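Local structure of type I modular polyketide synthase (6IYR) at residues I341-A346 against T360-A366; P33-S38 against D451-P455; S46-P50 against A85-R89. The protein probably loads an acyl extender unit from its coenzyme A thioester onto the acyl carrier protein, as the acyltransferase domain of module 8 of the salinomycin polyketide synthase. All blocks are in the same frame, centred on the assembly; numbering follows the deposited sequence.

Contact 1 (I341-A346 against T360-A366)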
loop_
_atom_site.group_PDB
_atom_site.type_symbol
_atom_site.label_atom_id
_atom_site.label_comp_id
_atom_site.label_asym_id
_atom_site.label_seq_id
_atom_site.Cartn_x
_atom_site.Cartn_y
_atom_site.Cartn_z
ATOM N N ILE A 341 -4.691 13.416 -21.998
ATOM C CA ILE A 341 -3.890 12.243 -21.662
ATOM C C ILE A 341 -4.070 11.160 -22.728
ATOM O O ILE A 341 -5.102 11.108 -23.384
ATOM C CB ILE A 341 -4.221 11.685 -20.250
ATOM C CG1 ILE A 341 -5.694 11.300 -20.137
ATOM C CG2 ILE A 341 -3.910 12.732 -19.193
ATOM C CD1 ILE A 341 -6.062 10.682 -18.785
ATOM N N ALA A 342 -3.139 10.212 -22.763
ATOM C CA ALA A 342 -3.156 9.115 -23.720
ATOM C C ALA A 342 -2.993 7.773 -23.018
ATOM O O ALA A 342 -1.894 7.221 -22.956
ATOM C CB ALA A 342 -2.040 9.296 -24.755
ATOM N N PRO A 343 -4.105 7.191 -22.558
ATOM C CA PRO A 343 -3.940 5.940 -21.884
ATOM C C PRO A 343 -3.568 4.854 -22.877
ATOM O O PRO A 343 -3.923 4.937 -24.031
ATOM C CB PRO A 343 -5.324 5.667 -21.290
ATOM C CG PRO A 343 -6.253 6.513 -22.044
ATOM C CD PRO A 343 -5.476 7.707 -22.452
ATOM N N ARG A 344 -3.022 3.763 -22.395
ATOM C CA ARG A 344 -2.549 2.751 -23.292
ATOM C C ARG A 344 -2.596 1.445 -22.568
ATOM O O ARG A 344 -3.119 1.381 -21.459
ATOM C CB ARG A 344 -1.148 3.101 -23.741
ATOM C CG ARG A 344 -0.121 2.952 -22.649
ATOM C CD ARG A 344 0.593 4.249 -22.402
ATOM N NE ARG A 344 1.768 4.035 -21.562
ATOM C CZ ARG A 344 2.876 4.767 -21.635
ATOM N NH1 ARG A 344 3.900 4.515 -20.831
ATOM N NH2 ARG A 344 2.935 5.796 -22.464
ATOM N N THR A 345 -2.262 0.374 -23.283
ATOM C CA THR A 345 -2.566 -0.952 -22.836
ATOM C C THR A 345 -1.711 -1.162 -21.604
ATOM O O THR A 345 -0.579 -0.751 -21.602
ATOM C CB THR A 345 -2.195 -2.039 -23.886
ATOM O OG1 THR A 345 -3.031 -1.920 -25.051
ATOM C CG2 THR A 345 -2.442 -3.416 -23.300
ATOM N N ALA A 346 -2.266 -1.763 -20.564
ATOM C CA ALA A 346 -1.513 -1.979 -19.324
ATOM C C ALA A 346 -0.752 -3.270 -19.449
ATOM O O ALA A 346 -1.332 -4.302 -19.830
ATOM C CB ALA A 346 -2.454 -2.052 -18.130
ATOM N N THR A 360 -8.318 -3.109 -20.204
ATOM C CA THR A 360 -7.226 -3.064 -21.121
ATOM C C THR A 360 -6.220 -1.986 -20.760
ATOM O O THR A 360 -5.002 -2.172 -20.923
ATOM C CB THR A 360 -7.753 -2.862 -22.568
ATOM O OG1 THR A 360 -8.503 -4.019 -22.951
ATOM C CG2 THR A 360 -6.585 -2.694 -23.518
ATOM N N GLY A 361 -6.722 -0.809 -20.396
ATOM C CA GLY A 361 -5.867 0.297 -19.985
ATOM C C GLY A 361 -6.069 1.516 -20.852
ATOM O O GLY A 361 -5.907 2.659 -20.398
ATOM N N THR A 362 -6.410 1.267 -22.114
ATOM C CA THR A 362 -6.703 2.313 -23.050
ATOM C C THR A 362 -7.981 3.057 -22.689
ATOM O O THR A 362 -8.194 4.137 -23.184
ATOM C CB THR A 362 -6.929 1.742 -24.475
ATOM O OG1 THR A 362 -7.764 0.594 -24.376
ATOM C CG2 THR A 362 -5.608 1.342 -25.150
ATOM N N ASP A 363 -8.855 2.425 -21.912
ATOM C CA ASP A 363 -10.064 3.067 -21.359
ATOM C C ASP A 363 -9.841 4.050 -20.159
ATOM O O ASP A 363 -10.769 4.738 -19.717
ATOM C CB ASP A 363 -11.098 1.997 -20.972
ATOM C CG ASP A 363 -10.476 0.731 -20.361
ATOM O OD1 ASP A 363 -9.239 0.587 -20.343
ATOM O OD2 ASP A 363 -11.241 -0.145 -19.894
ATOM N N LEU A 364 -8.606 4.230 -19.703
ATOM C CA LEU A 364 -8.400 5.091 -18.536
ATOM C C LEU A 364 -8.267 6.524 -18.914
ATOM O O LEU A 364 -7.224 7.160 -18.707
ATOM C CB LEU A 364 -7.213 4.622 -17.690
ATOM C CG LEU A 364 -7.284 3.132 -17.319
ATOM C CD1 LEU A 364 -6.237 2.705 -16.296
ATOM C CD2 LEU A 364 -8.666 2.837 -16.781
ATOM N N ASP A 365 -9.316 7.042 -19.542
ATOM C CA ASP A 365 -9.253 8.379 -20.054
ATOM C C ASP A 365 -9.900 9.338 -19.041
ATOM O O ASP A 365 -10.296 8.914 -17.936
ATOM C CB ASP A 365 -9.937 8.462 -21.416
ATOM C CG ASP A 365 -11.377 8.009 -21.386
ATOM O OD1 ASP A 365 -12.011 7.910 -20.306
ATOM O OD2 ASP A 365 -11.887 7.741 -22.478
ATOM N N ALA A 366 -10.102 10.585 -19.458
ATOM C CA ALA A 366 -10.632 11.641 -18.580
ATOM C C ALA A 366 -11.944 11.243 -17.915
ATOM O O ALA A 366 -12.135 11.447 -16.705
ATOM C CB ALA A 366 -10.794 12.956 -19.333
#
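P343 packs its ring against the turn that runs from G361 to L364. Its CB lies 3.2 Å from the carbonyl O of G361, and its CG lies 3.3 Å from the O of T362. The L364 carbonyl is also close, its O 3.5 Å from P343 CG. The ring therefore sits against a row of backbone carbonyl oxygens, with the CB of L364 beside it. I341 adds the tip of its chain, where CD1 reaches the O of L364 at 3.7 Å. At the other end the backbones join directly. A346 N donates to T360 O over 2.8 Å, in the carbonyl plane. T345 CA approaches the same oxygen at 3.3 Å in a CA-H...O contact. T362 lays its CG2 beside R344 CA. Its chi1 of 45° puts OG1 between the backbone N and the carbonyl carbon, which leaves CG2 beside the backbone N and turned to R344.

The second shell fixes the turn. It is a type I beta turn, closed by L364 N to G361 O. D363 OD1 accepts from G361 N at 2.9 Å. L364 then centres an inverse gamma turn, and its carbonyl also takes a bond from W369 NE1. D365 caps helix 366-374 through Y368 N. R344 NE is held by G231 O. I341 also packs on helix 235-248. The contact joins the loop after helix 331-337 to the loop that leads into helix 366-374.

Contact 2 (P33-S38 against D451-P455)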
loop_
_atom_site.group_PDB
_atom_site.type_symbol
_atom_site.label_atom_id
_atom_site.label_comp_id
_atom_site.label_asym_id
_atom_site.label_seq_id
_atom_site.Cartn_x
_atom_site.Cartn_y
_atom_site.Cartn_z
ATOM N N PRO A 33 21.377 -0.889 -9.826
ATOM C CA PRO A 33 21.088 -0.269 -8.526
ATOM C C PRO A 33 20.441 -1.242 -7.535
ATOM O O PRO A 33 19.592 -2.060 -7.917
ATOM C CB PRO A 33 20.121 0.862 -8.884
ATOM C CG PRO A 33 19.401 0.367 -10.090
ATOM C CD PRO A 33 20.315 -0.600 -10.810
ATOM N N ALA A 34 20.869 -1.174 -6.278
ATOM C CA ALA A 34 20.297 -2.013 -5.239
ATOM C C ALA A 34 18.840 -1.630 -4.985
ATOM O O ALA A 34 18.469 -0.449 -4.987
ATOM C CB ALA A 34 21.107 -1.882 -3.959
ATOM N N ALA A 35 18.032 -2.618 -4.671
ATOM C CA ALA A 35 16.701 -2.331 -4.156
ATOM C C ALA A 35 16.780 -1.636 -2.793
ATOM O O ALA A 35 16.135 -0.598 -2.567
ATOM C CB ALA A 35 15.907 -3.617 -4.041
ATOM N N LEU A 36 17.498 -2.255 -1.855
ATOM C CA LEU A 36 17.829 -1.577 -0.622
ATOM C C LEU A 36 19.302 -1.721 -0.335
ATOM O O LEU A 36 19.904 -2.769 -0.561
ATOM C CB LEU A 36 17.087 -2.171 0.567
ATOM C CG LEU A 36 15.582 -1.981 0.606
ATOM C CD1 LEU A 36 14.974 -2.926 1.632
ATOM C CD2 LEU A 36 15.260 -0.533 0.932
ATOM N N THR A 37 19.789 -0.774 0.427
ATOM C CA THR A 37 21.141 -0.812 0.866
ATOM C C THR A 37 21.147 -0.415 2.336
ATOM O O THR A 37 20.675 0.661 2.697
ATOM C CB THR A 37 21.981 0.124 -0.002
ATOM O OG1 THR A 37 23.310 -0.382 -0.074
ATOM C CG2 THR A 37 21.975 1.528 0.566
ATOM N N SER A 38 21.518 -1.361 3.194
ATOM C CA SER A 38 21.333 -1.188 4.628
ATOM C C SER A 38 22.423 -1.885 5.444
ATOM O O SER A 38 23.027 -2.859 4.984
ATOM C CB SER A 38 19.997 -1.753 5.071
ATOM O OG SER A 38 19.830 -1.505 6.448
ATOM N N ASP A 451 19.407 -11.187 -2.964
ATOM C CA ASP A 451 20.550 -10.545 -3.609
ATOM C C ASP A 451 20.370 -9.037 -3.816
ATOM O O ASP A 451 21.360 -8.304 -3.924
ATOM C CB ASP A 451 20.839 -11.219 -4.959
ATOM C CG ASP A 451 21.380 -12.651 -4.803
ATOM O OD1 ASP A 451 21.878 -12.981 -3.711
ATOM O OD2 ASP A 451 21.296 -13.449 -5.763
ATOM N N THR A 452 19.124 -8.555 -3.863
ATOM C CA THR A 452 18.895 -7.175 -4.252
ATOM C C THR A 452 19.047 -6.249 -3.066
ATOM O O THR A 452 19.040 -5.027 -3.214
ATOM C CB THR A 452 17.508 -7.003 -4.926
ATOM O OG1 THR A 452 16.458 -7.422 -4.035
ATOM C CG2 THR A 452 17.454 -7.861 -6.185
ATOM N N VAL A 453 19.167 -6.840 -1.883
ATOM C CA VAL A 453 19.377 -6.087 -0.668
ATOM C C VAL A 453 20.844 -6.126 -0.275
ATOM O O VAL A 453 21.363 -7.153 0.123
ATOM C CB VAL A 453 18.599 -6.694 0.503
ATOM C CG1 VAL A 453 19.040 -6.028 1.810
ATOM C CG2 VAL A 453 17.109 -6.560 0.252
ATOM N N ARG A 454 21.501 -4.987 -0.336
ATOM C CA ARG A 454 22.927 -4.979 -0.216
ATOM C C ARG A 454 23.354 -4.397 1.107
ATOM O O ARG A 454 22.713 -3.499 1.656
ATOM C CB ARG A 454 23.571 -4.232 -1.378
ATOM C CG ARG A 454 23.566 -5.041 -2.669
ATOM C CD ARG A 454 24.432 -4.392 -3.743
ATOM N NE ARG A 454 23.939 -4.683 -5.094
ATOM C CZ ARG A 454 24.172 -3.935 -6.174
ATOM N NH1 ARG A 454 24.914 -2.835 -6.094
ATOM N NH2 ARG A 454 23.657 -4.291 -7.346
ATOM N N PRO A 455 24.383 -5.003 1.683
ATOM C CA PRO A 455 25.135 -4.330 2.718
ATOM C C PRO A 455 25.537 -2.932 2.268
ATOM O O PRO A 455 25.564 -2.033 3.095
ATOM C CB PRO A 455 26.358 -5.222 2.897
ATOM C CG PRO A 455 25.958 -6.565 2.358
ATOM C CD PRO A 455 24.986 -6.281 1.266
#
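R454 and A34 meet where the flat end of the arginine passes the alanine methyl. A34 CB lies over one face of the guanidinium, 4.1 Å from R454 NE and offset toward the rim of the group. The R454 chain is extended from CG to NE. With CG beside the backbone N (chi1 -76°), it runs back along the pair of segments toward A34. T37 lies on the same face of the sheet as R454, and their side chains cross obliquely. T37 OG1 comes to 4.1 Å from R454 CB.

The other face carries L36 and V453. These are neighbours across the strands, with L36 CB 4.4 Å from V453 CG2. Beyond them, at the A35 end, A35 CB meets both CB and OG1 of T452. The T452 hydroxyl is turned between its own backbone N and carbonyl carbon (chi1 59°), and it bonds to D449 O.

The backbones hold these side chains in register as two parallel strands. R454 N donates to L36 O at 2.7 Å, almost straight at 170°. The next bond runs the other way across the pair, from S38 N to R454 O at 2.9 Å. T452 O is approached by two amides, A35 N and L36 N, but both bonds are weak. Each acceptor of a strong bond also takes a CA-H...O contact: V453 CA to L36 O, and T37 CA to R454 O.

The pair thus brings the first modelled residues beside the last. L36 and V453 both pack on L435 of helix 431-443, and L36 also reaches L438. A35 and T452 rest on A209, just past helix 188-208, while S150 OG bonds to A35 O near the start of helix 151-164.

Contact 3 (S46-P50 against A85-R89)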
loop_
_atom_site.group_PDB
_atom_site.type_symbol
_atom_site.label_atom_id
_atom_site.label_comp_id
_atom_site.label_asym_id
_atom_site.label_seq_id
_atom_site.Cartn_x
_atom_site.Cartn_y
_atom_site.Cartn_z
ATOM N N SER A 46 14.899 -21.826 6.252
ATOM C CA SER A 46 13.617 -22.499 6.076
ATOM C C SER A 46 13.694 -23.978 6.415
ATOM O O SER A 46 14.753 -24.569 6.376
ATOM C CB SER A 46 13.167 -22.356 4.636
ATOM O OG SER A 46 14.232 -22.670 3.785
ATOM N N ALA A 47 12.551 -24.589 6.676
ATOM C CA ALA A 47 12.483 -26.024 6.895
ATOM C C ALA A 47 11.138 -26.534 6.405
ATOM O O ALA A 47 10.289 -25.767 5.945
ATOM C CB ALA A 47 12.649 -26.334 8.377
ATOM N N LYS A 48 10.913 -27.827 6.571
ATOM C CA LYS A 48 9.671 -28.412 6.154
ATOM C C LYS A 48 8.619 -28.195 7.199
ATOM O O LYS A 48 7.453 -28.117 6.874
ATOM C CB LYS A 48 9.839 -29.895 5.886
ATOM C CG LYS A 48 10.259 -30.193 4.458
ATOM C CD LYS A 48 9.302 -31.173 3.790
ATOM C CE LYS A 48 9.975 -31.934 2.659
ATOM N NZ LYS A 48 10.935 -32.941 3.189
ATOM N N LEU A 49 9.014 -28.005 8.448
ATOM C CA LEU A 49 8.030 -27.705 9.478
ATOM C C LEU A 49 8.501 -26.641 10.448
ATOM O O LEU A 49 9.696 -26.413 10.580
ATOM C CB LEU A 49 7.703 -28.956 10.280
ATOM C CG LEU A 49 6.999 -30.091 9.549
ATOM C CD1 LEU A 49 8.022 -31.097 9.028
ATOM C CD2 LEU A 49 6.025 -30.734 10.528
ATOM N N PRO A 50 7.561 -26.056 11.203
ATOM C CA PRO A 50 7.916 -25.085 12.230
ATOM C C PRO A 50 9.031 -25.604 13.138
ATOM O O PRO A 50 10.084 -24.984 13.241
ATOM C CB PRO A 50 6.610 -24.905 13.018
ATOM C CG PRO A 50 5.526 -25.319 12.076
ATOM C CD PRO A 50 6.132 -26.422 11.257
ATOM N N ALA A 85 14.218 -22.608 -0.942
ATOM C CA ALA A 85 13.713 -22.519 0.413
ATOM C C ALA A 85 12.415 -23.285 0.603
ATOM O O ALA A 85 11.551 -23.280 -0.255
ATOM C CB ALA A 85 13.543 -21.075 0.808
ATOM N N LEU A 86 12.297 -23.920 1.757
ATOM C CA LEU A 86 11.148 -24.733 2.128
ATOM C C LEU A 86 9.926 -23.972 2.644
ATOM O O LEU A 86 9.968 -22.774 2.791
ATOM C CB LEU A 86 11.576 -25.833 3.086
ATOM C CG LEU A 86 12.495 -26.846 2.406
ATOM C CD1 LEU A 86 11.791 -27.463 1.213
ATOM C CD2 LEU A 86 13.785 -26.200 1.949
ATOM N N GLU A 87 8.832 -24.688 2.861
ATOM C CA GLU A 87 7.564 -24.129 3.322
ATOM C C GLU A 87 7.507 -23.342 4.637
ATOM O O GLU A 87 6.784 -22.375 4.729
ATOM C CB GLU A 87 6.502 -25.218 3.365
ATOM C CG GLU A 87 6.159 -25.763 1.997
ATOM C CD GLU A 87 4.759 -26.343 1.915
ATOM O OE1 GLU A 87 4.173 -26.658 2.980
ATOM O OE2 GLU A 87 4.253 -26.484 0.776
ATOM N N SER A 88 8.216 -23.772 5.663
ATOM C CA SER A 88 8.184 -23.064 6.920
ATOM C C SER A 88 9.455 -22.191 7.045
ATOM O O SER A 88 10.554 -22.628 6.675
ATOM C CB SER A 88 8.007 -24.079 8.050
ATOM O OG SER A 88 8.599 -23.594 9.223
ATOM N N ARG A 89 9.270 -20.884 7.256
ATOM C CA ARG A 89 10.360 -19.921 6.980
ATOM C C ARG A 89 10.586 -18.902 8.089
ATOM O O ARG A 89 9.677 -18.591 8.873
ATOM C CB ARG A 89 10.125 -19.166 5.672
ATOM C CG ARG A 89 10.170 -20.023 4.423
ATOM C CD ARG A 89 9.726 -19.204 3.210
ATOM N NE ARG A 89 9.893 -19.964 1.989
ATOM C CZ ARG A 89 9.884 -19.455 0.769
ATOM N NH1 ARG A 89 10.050 -20.251 -0.267
ATOM N NH2 ARG A 89 9.726 -18.165 0.569
#
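S88 O receives the shortest bond here, from A47 N at 2.8 Å. The amide lies 22° out of the carbonyl plane. The same oxygen has S46 CA at 3.1 Å in a CA-H...O contact. The return bond, S88 N to A47 O, spans 2.9 Å. A47 and S88 are thus a hydrogen-bonded antiparallel pair. S46 and R89 form the adjoining non-hydrogen-bonded pair, with S46 CB against R89 CG.

S46 OG reaches across to the residues before strand 88-94 and accepts from L86 N at 3.1 Å. It is placed there by a chi1 of 47°, which sets the oxygen between the backbone N and carbonyl carbon of S46. L86 CB packs closely on A47 O. L86 O is tied to R89 NE at 2.9 Å, in the guanidinium plane, at the bend before strand 88-94. R89 NH2 bonds to W442 O, and a cation-pi contact joins R89 to W442 as well.

S88 OG lies by the L49 carbonyl carbon, where helix 50-65 begins. L49 holds the N-cap position in the short link from strand 41-47. Here the end of that strand pairs with the start of strand 88-94, the middle strand of a small three-stranded antiparallel sheet.

Overall arrangement
Contact 2 encloses the other two along the chain, since it pairs the first modelled residues with the last. Contact 3 closes early in that loop, and contact 1 opens later, within the acyl transferase domain. Contacts 2 and 3 are neighbours, with centres 24 Å apart and nearest atoms about 12 Å apart. Strands 36-37 and 41-47 follow each other in the chain, and both contacts touch helix 431-443. That helix therefore links the small antiparallel sheet to the joined chain ends. Contact 1 stands apart, its centre 34 Å from that of contact 2 and 43 Å from that of contact 3, between loops beside helix 235-248.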